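Local coordinates for protein diaminopimelate decarboxylase (Psychromonas ingrahamii, PDB 4XG1) that probably decarboxylates meso-2,6-diaminopimelate to L-lysine, using pyridoxal 5'-phosphate as cofactor in the last step of lysine biosynthesis, at residues F123-I128 / A145-R150; A302-A307 / D352-E357. All coordinates share one frame; numbering follows the deposited sequence.

Interaction 1: residues F123-I128 / A145-R150; sequences FNVESI and APISIR
F123, N124 and V125 pair in parallel with I147, S148 and I149, and the two strand axes diverge by 33°. Four backbone hydrogen bonds fix this register. F123 N donates to P146 O at 2.9 Å, and S148 N returns a bond to F123 O. V125 N then reaches S148 O, and R150 N closes the series on V125 O at 2.7 Å. F123 O also receives a CA-H...O contact from I147 CA at 3.4 Å.

Side chains divide between the two faces. On one, F123 CB meets I147 CG2 at 4.3 Å, while V125 CB packs against I149 CD1. The F123 ring turns its edge to P146 O, with CD1 3.2 Å away. On the other face, N124 OD1 lies 3.6 Å from S148 OG, too far to count as bonded.

Beyond the last bridge pair, the R150 side chain runs extended from CG to NE and meets E126, just after its own strand. R150 NH1 meets E126 OE2 on its syn side at 2.9 Å in a salt bridge, the two planes 72° apart. G173 N holds E126 OE1, and H200 O receives R150 NH2. A leucine in place of R150 removes the guanidinium and would probably leave the carboxylate of buried E126 without its charged mate.

This is a beta-alpha-beta crossover of the TIM barrel: V125 packs on the connecting helix 128-140, and F123 on helix 109-117. N124 and S148 instead touch D198 on strand 192-198, while the nearest atoms of the R150 side chain and the bound pyridoxal-lysine adduct are about 4 Å apart.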
ATOM      1  N   PHE B 123     -24.616  12.293   1.213  1.00 22.78           N
ATOM      2  CA  PHE B 123     -24.090  10.947   1.198  1.00 22.60           C
ATOM      3  C   PHE B 123     -24.340  10.356  -0.181  1.00 21.62           C
ATOM      4  O   PHE B 123     -25.468  10.247  -0.588  1.00 24.38           O
ATOM      5  CB  PHE B 123     -24.798  10.076   2.218  1.00 23.93           C
ATOM      6  CG  PHE B 123     -24.518  10.447   3.642  1.00 28.37           C
ATOM      7  CD1 PHE B 123     -25.203  11.501   4.253  1.00 31.86           C
ATOM      8  CD2 PHE B 123     -23.575   9.745   4.388  1.00 29.70           C
ATOM      9  CE1 PHE B 123     -24.950  11.850   5.568  1.00 31.39           C
ATOM     10  CE2 PHE B 123     -23.318  10.082   5.706  1.00 30.94           C
ATOM     11  CZ  PHE B 123     -24.001  11.141   6.294  1.00 33.57           C
ATOM     12  N   ASN B 124     -23.295  10.001  -0.913  1.00 21.53           N
ATOM     13  CA  ASN B 124     -23.440   9.320  -2.184  1.00 19.63           C
ATOM     14  C   ASN B 124     -23.571   7.831  -1.909  1.00 18.59           C
ATOM     15  O   ASN B 124     -22.578   7.155  -1.660  1.00 19.38           O
ATOM     16  CB  ASN B 124     -22.235   9.610  -3.067  1.00 20.65           C
ATOM     17  CG  ASN B 124     -22.183  11.056  -3.517  1.00 22.49           C
ATOM     18  OD1 ASN B 124     -23.222  11.726  -3.586  1.00 27.14           O
ATOM     19  ND2 ASN B 124     -20.981  11.568  -3.811  1.00 22.49           N
ATOM     20  N   VAL B 125     -24.804   7.325  -1.954  1.00 17.56           N
ATOM     21  CA  VAL B 125     -25.124   5.954  -1.544  1.00 16.22           C
ATOM     22  C   VAL B 125     -24.909   4.930  -2.666  1.00 15.35           C
ATOM     23  O   VAL B 125     -25.246   5.176  -3.832  1.00 14.23           O
ATOM     24  CB  VAL B 125     -26.587   5.839  -1.042  1.00 16.69           C
ATOM     25  CG1 VAL B 125     -26.959   4.407  -0.673  1.00 16.65           C
ATOM     26  CG2 VAL B 125     -26.806   6.738   0.150  1.00 17.23           C
ATOM     27  N   GLU B 126     -24.409   3.760  -2.270  1.00 15.08           N
ATOM     28  CA  GLU B 126     -23.958   2.713  -3.196  1.00 15.80           C
ATOM     29  C   GLU B 126     -24.672   1.366  -3.037  1.00 16.16           C
ATOM     30  O   GLU B 126     -24.476   0.477  -3.825  1.00 15.55           O
ATOM     31  CB  GLU B 126     -22.453   2.475  -2.974  1.00 15.72           C
ATOM     32  CG  GLU B 126     -21.637   3.758  -3.134  1.00 15.93           C
ATOM     33  CD  GLU B 126     -20.413   3.618  -4.034  1.00 15.50           C
ATOM     34  OE1 GLU B 126     -20.364   2.638  -4.807  1.00 14.34           O
ATOM     35  OE2 GLU B 126     -19.519   4.511  -3.960  1.00 14.80           O
ATOM     36  N   SER B 127     -25.497   1.214  -2.016  1.00 17.63           N
ATOM     37  CA  SER B 127     -26.288   0.026  -1.916  1.00 19.15           C
ATOM     38  C   SER B 127     -27.603   0.314  -1.229  1.00 21.49           C
ATOM     39  O   SER B 127     -27.786   1.377  -0.608  1.00 23.70           O
ATOM     40  CB  SER B 127     -25.541  -1.045  -1.166  1.00 18.39           C
ATOM     41  OG  SER B 127     -25.568  -0.780   0.225  1.00 19.11           O
ATOM     42  N   ILE B 128     -28.508  -0.651  -1.344  1.00 22.08           N
ATOM     43  CA  ILE B 128     -29.803  -0.575  -0.722  1.00 24.69           C
ATOM     44  C   ILE B 128     -29.605  -0.745   0.766  1.00 23.72           C
ATOM     45  O   ILE B 128     -30.104   0.079   1.558  1.00 24.62           O
ATOM     46  CB  ILE B 128     -30.749  -1.667  -1.253  1.00 25.68           C
ATOM     47  CG1 ILE B 128     -31.158  -1.354  -2.690  1.00 27.10           C
ATOM     48  CG2 ILE B 128     -31.995  -1.749  -0.392  1.00 26.87           C
ATOM     49  CD1 ILE B 128     -31.745  -2.562  -3.427  1.00 27.25           C
ATOM     50  N   ALA B 145     -30.982  12.853   6.705  1.00 38.77           N
ATOM     51  CA  ALA B 145     -29.711  12.616   6.000  1.00 31.87           C
ATOM     52  C   ALA B 145     -29.833  12.931   4.552  1.00 25.93           C
ATOM     53  O   ALA B 145     -30.633  12.335   3.893  1.00 28.62           O
ATOM     54  CB  ALA B 145     -29.307  11.165   6.179  1.00 33.37           C
ATOM     55  N   PRO B 146     -29.050  13.881   4.045  1.00 23.35           N
ATOM     56  CA  PRO B 146     -29.133  14.215   2.637  1.00 24.13           C
ATOM     57  C   PRO B 146     -28.439  13.159   1.805  1.00 28.09           C
ATOM     58  O   PRO B 146     -27.357  12.720   2.171  1.00 30.61           O
ATOM     59  CB  PRO B 146     -28.388  15.559   2.525  1.00 23.30           C
ATOM     60  CG  PRO B 146     -27.484  15.592   3.680  1.00 23.19           C
ATOM     61  CD  PRO B 146     -28.111  14.756   4.765  1.00 23.47           C
ATOM     62  N   ILE B 147     -29.038  12.748   0.694  1.00 29.69           N
ATOM     63  CA  ILE B 147     -28.513  11.600  -0.057  1.00 29.07           C
ATOM     64  C   ILE B 147     -28.656  11.711  -1.560  1.00 28.03           C
ATOM     65  O   ILE B 147     -29.638  12.276  -2.047  1.00 34.61           O
ATOM     66  CB  ILE B 147     -29.142  10.291   0.392  1.00 30.42           C
ATOM     67  CG1 ILE B 147     -30.599  10.201  -0.056  1.00 34.62           C
ATOM     68  CG2 ILE B 147     -29.038  10.092   1.885  1.00 31.01           C
ATOM     69  CD1 ILE B 147     -30.789   9.276  -1.241  1.00 36.31           C
ATOM     70  N   SER B 148     -27.635  11.252  -2.280  1.00 24.06           N
ATOM     71  CA  SER B 148     -27.754  10.895  -3.674  1.00 22.09           C
ATOM     72  C   SER B 148     -27.582   9.404  -3.775  1.00 22.43           C
ATOM     73  O   SER B 148     -27.158   8.738  -2.830  1.00 21.32           O
ATOM     74  CB  SER B 148     -26.712  11.535  -4.550  1.00 21.75           C
ATOM     75  OG  SER B 148     -26.531  12.894  -4.240  1.00 26.89           O
ATOM     76  N   ILE B 149     -27.910   8.873  -4.942  1.00 21.80           N
ATOM     77  CA  ILE B 149     -27.614   7.507  -5.236  1.00 20.30           C
ATOM     78  C   ILE B 149     -26.548   7.543  -6.275  1.00 18.56           C
ATOM     79  O   ILE B 149     -26.622   8.317  -7.225  1.00 19.37           O
ATOM     80  CB  ILE B 149     -28.810   6.755  -5.797  1.00 21.96           C
ATOM     81  CG1 ILE B 149     -30.060   6.953  -4.912  1.00 21.95           C
ATOM     82  CG2 ILE B 149     -28.497   5.255  -5.930  1.00 21.52           C
ATOM     83  CD1 ILE B 149     -30.024   6.178  -3.626  1.00 20.54           C
ATOM     84  N   ARG B 150     -25.524   6.729  -6.071  1.00 17.85           N
ATOM     85  CA  ARG B 150     -24.514   6.514  -7.104  1.00 17.65           C
ATOM     86  C   ARG B 150     -25.094   5.540  -8.155  1.00 17.50           C
ATOM     87  O   ARG B 150     -25.398   4.366  -7.853  1.00 18.02           O
ATOM     88  CB  ARG B 150     -23.225   5.944  -6.528  1.00 17.00           C
ATOM     89  CG  ARG B 150     -22.098   5.889  -7.551  1.00 17.09           C
ATOM     90  CD  ARG B 150     -20.846   5.248  -6.966  1.00 16.59           C
ATOM     91  NE  ARG B 150     -19.810   5.138  -7.960  1.00 16.53           N
ATOM     92  CZ  ARG B 150     -18.570   4.767  -7.717  1.00 15.75           C
ATOM     93  NH1 ARG B 150     -18.173   4.509  -6.495  1.00 15.70           N
ATOM     94  NH2 ARG B 150     -17.722   4.674  -8.720  1.00 16.80           N
TER

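Interaction 2: residues A302-A307 / D352-E357; sequences AIVDAA and DFLGKE
A307 and D352 meet as methyl against carboxylate, with D352 OD1 only 3.3 Å from A307 CB, and no hydrogen bond joins the two segments. M308 N, just past the segment, donates to that same OD1, which is consistent with the carboxylate being held close to A307. With CG anti to the backbone N (chi1 171°), the D352 carboxylate is carried across to A307. OD2 accepts from I347 N and forms a salt bridge with K171 of the second subunit, so bonds at both oxygens limit the carboxylate's rotation.

The apolar part of the contact belongs to L354, whose two methyl groups have different neighbours. L354 CD1 lies 3.7 Å from V304 CG2, the two side chains crossing at a slant, and 4.1 Å from A306 CB. L354 CD2 instead approaches the backbone of A307, 4.1 Å from A307 O.

Strand 338-344 lies between strands 300-304 and 353-361 in the mixed sheet, and the contact centres on where the chain leaves the first and enters the second. L354 and G355 both face I343, which marks a classic beta bulge. D352 follows closely on C348 and E349, predicted to be the proton donor and a substrate-binding residue, and its link to K171 is consistent with the intersubunit active sites of fold-type III decarboxylases.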
ATOM      1  N   ALA B 302      19.698   0.754 -11.643  1.00 26.58           N
ATOM      2  CA  ALA B 302      19.916   1.838 -10.696  1.00 26.31           C
ATOM      3  C   ALA B 302      19.111   1.534  -9.420  1.00 25.78           C
ATOM      4  O   ALA B 302      17.889   1.486  -9.442  1.00 30.11           O
ATOM      5  CB  ALA B 302      19.482   3.171 -11.278  1.00 25.38           C
ATOM      6  N   ILE B 303      19.808   1.319  -8.327  1.00 22.63           N
ATOM      7  CA  ILE B 303      19.206   1.095  -7.044  1.00 20.11           C
ATOM      8  C   ILE B 303      19.100   2.426  -6.322  1.00 18.79           C
ATOM      9  O   ILE B 303      20.105   3.019  -5.982  1.00 18.43           O
ATOM     10  CB  ILE B 303      20.067   0.111  -6.259  1.00 20.08           C
ATOM     11  CG1 ILE B 303      20.122  -1.184  -7.055  1.00 19.31           C
ATOM     12  CG2 ILE B 303      19.480  -0.141  -4.879  1.00 19.97           C
ATOM     13  CD1 ILE B 303      21.039  -2.201  -6.472  1.00 20.63           C
ATOM     14  N   VAL B 304      17.868   2.877  -6.082  1.00 17.38           N
ATOM     15  CA  VAL B 304      17.593   4.162  -5.466  1.00 16.47           C
ATOM     16  C   VAL B 304      17.032   4.003  -4.043  1.00 15.08           C
ATOM     17  O   VAL B 304      16.740   2.903  -3.622  1.00 14.71           O
ATOM     18  CB  VAL B 304      16.587   4.958  -6.331  1.00 18.90           C
ATOM     19  CG1 VAL B 304      17.234   5.339  -7.657  1.00 19.35           C
ATOM     20  CG2 VAL B 304      15.283   4.162  -6.564  1.00 18.62           C
ATOM     21  N   ASP B 305      16.868   5.100  -3.313  1.00 13.63           N
ATOM     22  CA  ASP B 305      16.458   5.003  -1.939  1.00 13.11           C
ATOM     23  C   ASP B 305      14.936   5.143  -1.747  1.00 14.13           C
ATOM     24  O   ASP B 305      14.459   5.101  -0.610  1.00 14.92           O
ATOM     25  CB  ASP B 305      17.239   5.986  -1.044  1.00 12.34           C
ATOM     26  CG  ASP B 305      16.975   7.420  -1.361  1.00 12.24           C
ATOM     27  OD1 ASP B 305      16.208   7.711  -2.300  1.00 13.02           O
ATOM     28  OD2 ASP B 305      17.476   8.311  -0.633  1.00 12.05           O
ATOM     29  N   ALA B 306      14.181   5.320  -2.843  1.00 13.68           N
ATOM     30  CA  ALA B 306      12.717   5.218  -2.805  1.00 12.46           C
ATOM     31  C   ALA B 306      12.295   3.830  -3.289  1.00 11.90           C
ATOM     32  O   ALA B 306      13.005   3.218  -4.085  1.00 12.75           O
ATOM     33  CB  ALA B 306      12.088   6.280  -3.662  1.00 11.97           C
ATOM     34  N   ALA B 307      11.132   3.367  -2.846  1.00 10.65           N
ATOM     35  CA  ALA B 307      10.651   2.053  -3.175  1.00 10.20           C
ATOM     36  C   ALA B 307       9.129   1.996  -3.272  1.00 10.12           C
ATOM     37  O   ALA B 307       8.455   3.008  -3.166  1.00 10.30           O
ATOM     38  CB  ALA B 307      11.153   1.064  -2.138  1.00 10.27           C
ATOM     39  N   ASP B 352       9.384  -4.640  -6.400  1.00 15.74           N
ATOM     40  CA  ASP B 352       9.771  -3.294  -5.984  1.00 14.69           C
ATOM     41  C   ASP B 352      10.571  -2.602  -7.056  1.00 13.61           C
ATOM     42  O   ASP B 352      11.797  -2.644  -7.038  1.00 13.61           O
ATOM     43  CB  ASP B 352      10.545  -3.261  -4.669  1.00 13.94           C
ATOM     44  CG  ASP B 352      11.123  -1.886  -4.377  1.00 14.17           C
ATOM     45  OD1 ASP B 352      10.435  -0.882  -4.668  1.00 14.31           O
ATOM     46  OD2 ASP B 352      12.283  -1.803  -3.909  1.00 14.05           O
ATOM     47  N   PHE B 353       9.874  -1.910  -7.940  1.00 13.17           N
ATOM     48  CA  PHE B 353      10.517  -1.061  -8.935  1.00 13.70           C
ATOM     49  C   PHE B 353       9.752   0.247  -9.097  1.00 14.97           C
ATOM     50  O   PHE B 353       8.587   0.357  -8.738  1.00 14.07           O
ATOM     51  CB  PHE B 353      10.590  -1.788 -10.279  1.00 13.12           C
ATOM     52  CG  PHE B 353       9.257  -2.012 -10.931  1.00 12.64           C
ATOM     53  CD1 PHE B 353       8.524  -3.158 -10.675  1.00 12.54           C
ATOM     54  CD2 PHE B 353       8.724  -1.067 -11.808  1.00 13.10           C
ATOM     55  CE1 PHE B 353       7.262  -3.350 -11.282  1.00 12.76           C
ATOM     56  CE2 PHE B 353       7.472  -1.262 -12.415  1.00 12.89           C
ATOM     57  CZ  PHE B 353       6.747  -2.408 -12.153  1.00 12.19           C
ATOM     58  N   LEU B 354      10.433   1.245  -9.633  1.00 17.08           N
ATOM     59  CA  LEU B 354       9.817   2.522  -9.924  1.00 18.65           C
ATOM     60  C   LEU B 354       9.644   2.768 -11.415  1.00 21.03           C
ATOM     61  O   LEU B 354       8.742   3.520 -11.829  1.00 21.01           O
ATOM     62  CB  LEU B 354      10.644   3.626  -9.334  1.00 18.43           C
ATOM     63  CG  LEU B 354      10.789   3.507  -7.828  1.00 19.46           C
ATOM     64  CD1 LEU B 354      11.716   4.606  -7.415  1.00 20.85           C
ATOM     65  CD2 LEU B 354       9.467   3.653  -7.076  1.00 19.19           C
ATOM     66  N   GLY B 355      10.495   2.145 -12.216  1.00 22.43           N
ATOM     67  CA  GLY B 355      10.383   2.281 -13.659  1.00 24.81           C
ATOM     68  C   GLY B 355      11.291   1.286 -14.343  1.00 24.36           C
ATOM     69  O   GLY B 355      12.321   0.921 -13.803  1.00 22.03           O
ATOM     70  N   LYS B 356      10.911   0.898 -15.558  1.00 25.08           N
ATOM     71  CA  LYS B 356      11.701  -0.048 -16.354  1.00 24.21           C
ATOM     72  C   LYS B 356      12.264   0.549 -17.651  1.00 24.05           C
ATOM     73  O   LYS B 356      11.725   1.510 -18.205  1.00 20.62           O
ATOM     74  CB  LYS B 356      10.869  -1.267 -16.614  1.00 23.02           C
ATOM     75  CG  LYS B 356      10.823  -2.105 -15.384  1.00 22.50           C
ATOM     76  CD  LYS B 356       9.837  -3.231 -15.464  1.00 22.77           C
ATOM     77  CE  LYS B 356      10.037  -4.119 -14.238  1.00 23.62           C
ATOM     78  NZ  LYS B 356       8.910  -5.059 -14.069  1.00 24.23           N
ATOM     79  N   GLU B 357      13.403   0.014 -18.060  1.00 28.60           N
ATOM     80  CA  GLU B 357      14.065   0.389 -19.309  1.00 32.06           C
ATOM     81  C   GLU B 357      14.116   1.861 -19.560  1.00 29.75           C
ATOM     82  O   GLU B 357      13.552   2.349 -20.511  1.00 30.43           O
ATOM     83  CB  GLU B 357      13.349  -0.283 -20.470  1.00 37.43           C
ATOM     84  CG  GLU B 357      13.488  -1.795 -20.474  1.00 44.47           C
ATOM     85  CD  GLU B 357      13.008  -2.392 -21.793  1.00 51.40           C
ATOM     86  OE1 GLU B 357      13.590  -2.052 -22.847  1.00 54.08           O
ATOM     87  OE2 GLU B 357      12.051  -3.194 -21.787  1.00 52.81           O
TER

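From the N terminus, interaction 1 comes first: 16 residues, mostly helix 128-140, separate its segments, and the crossover joins neighbouring strands of the barrel. The chain then completes the barrel and returns to the mixed sheet, to which strand 30-34 already belongs; there interaction 2 closes a longer loop of 44 residues that includes strand 338-344. The loops are in series, neither nested nor crossed. The centres of interactions 1 and 2 are about 41 Å apart, on opposite sides of the chain's centre. The dimer relates them: E126 O bonds K294 of the second subunit, from its mixed sheet, while I303 packs on V105 of the second subunit, so the barrel side of one chain meets the mixed-sheet side of the other.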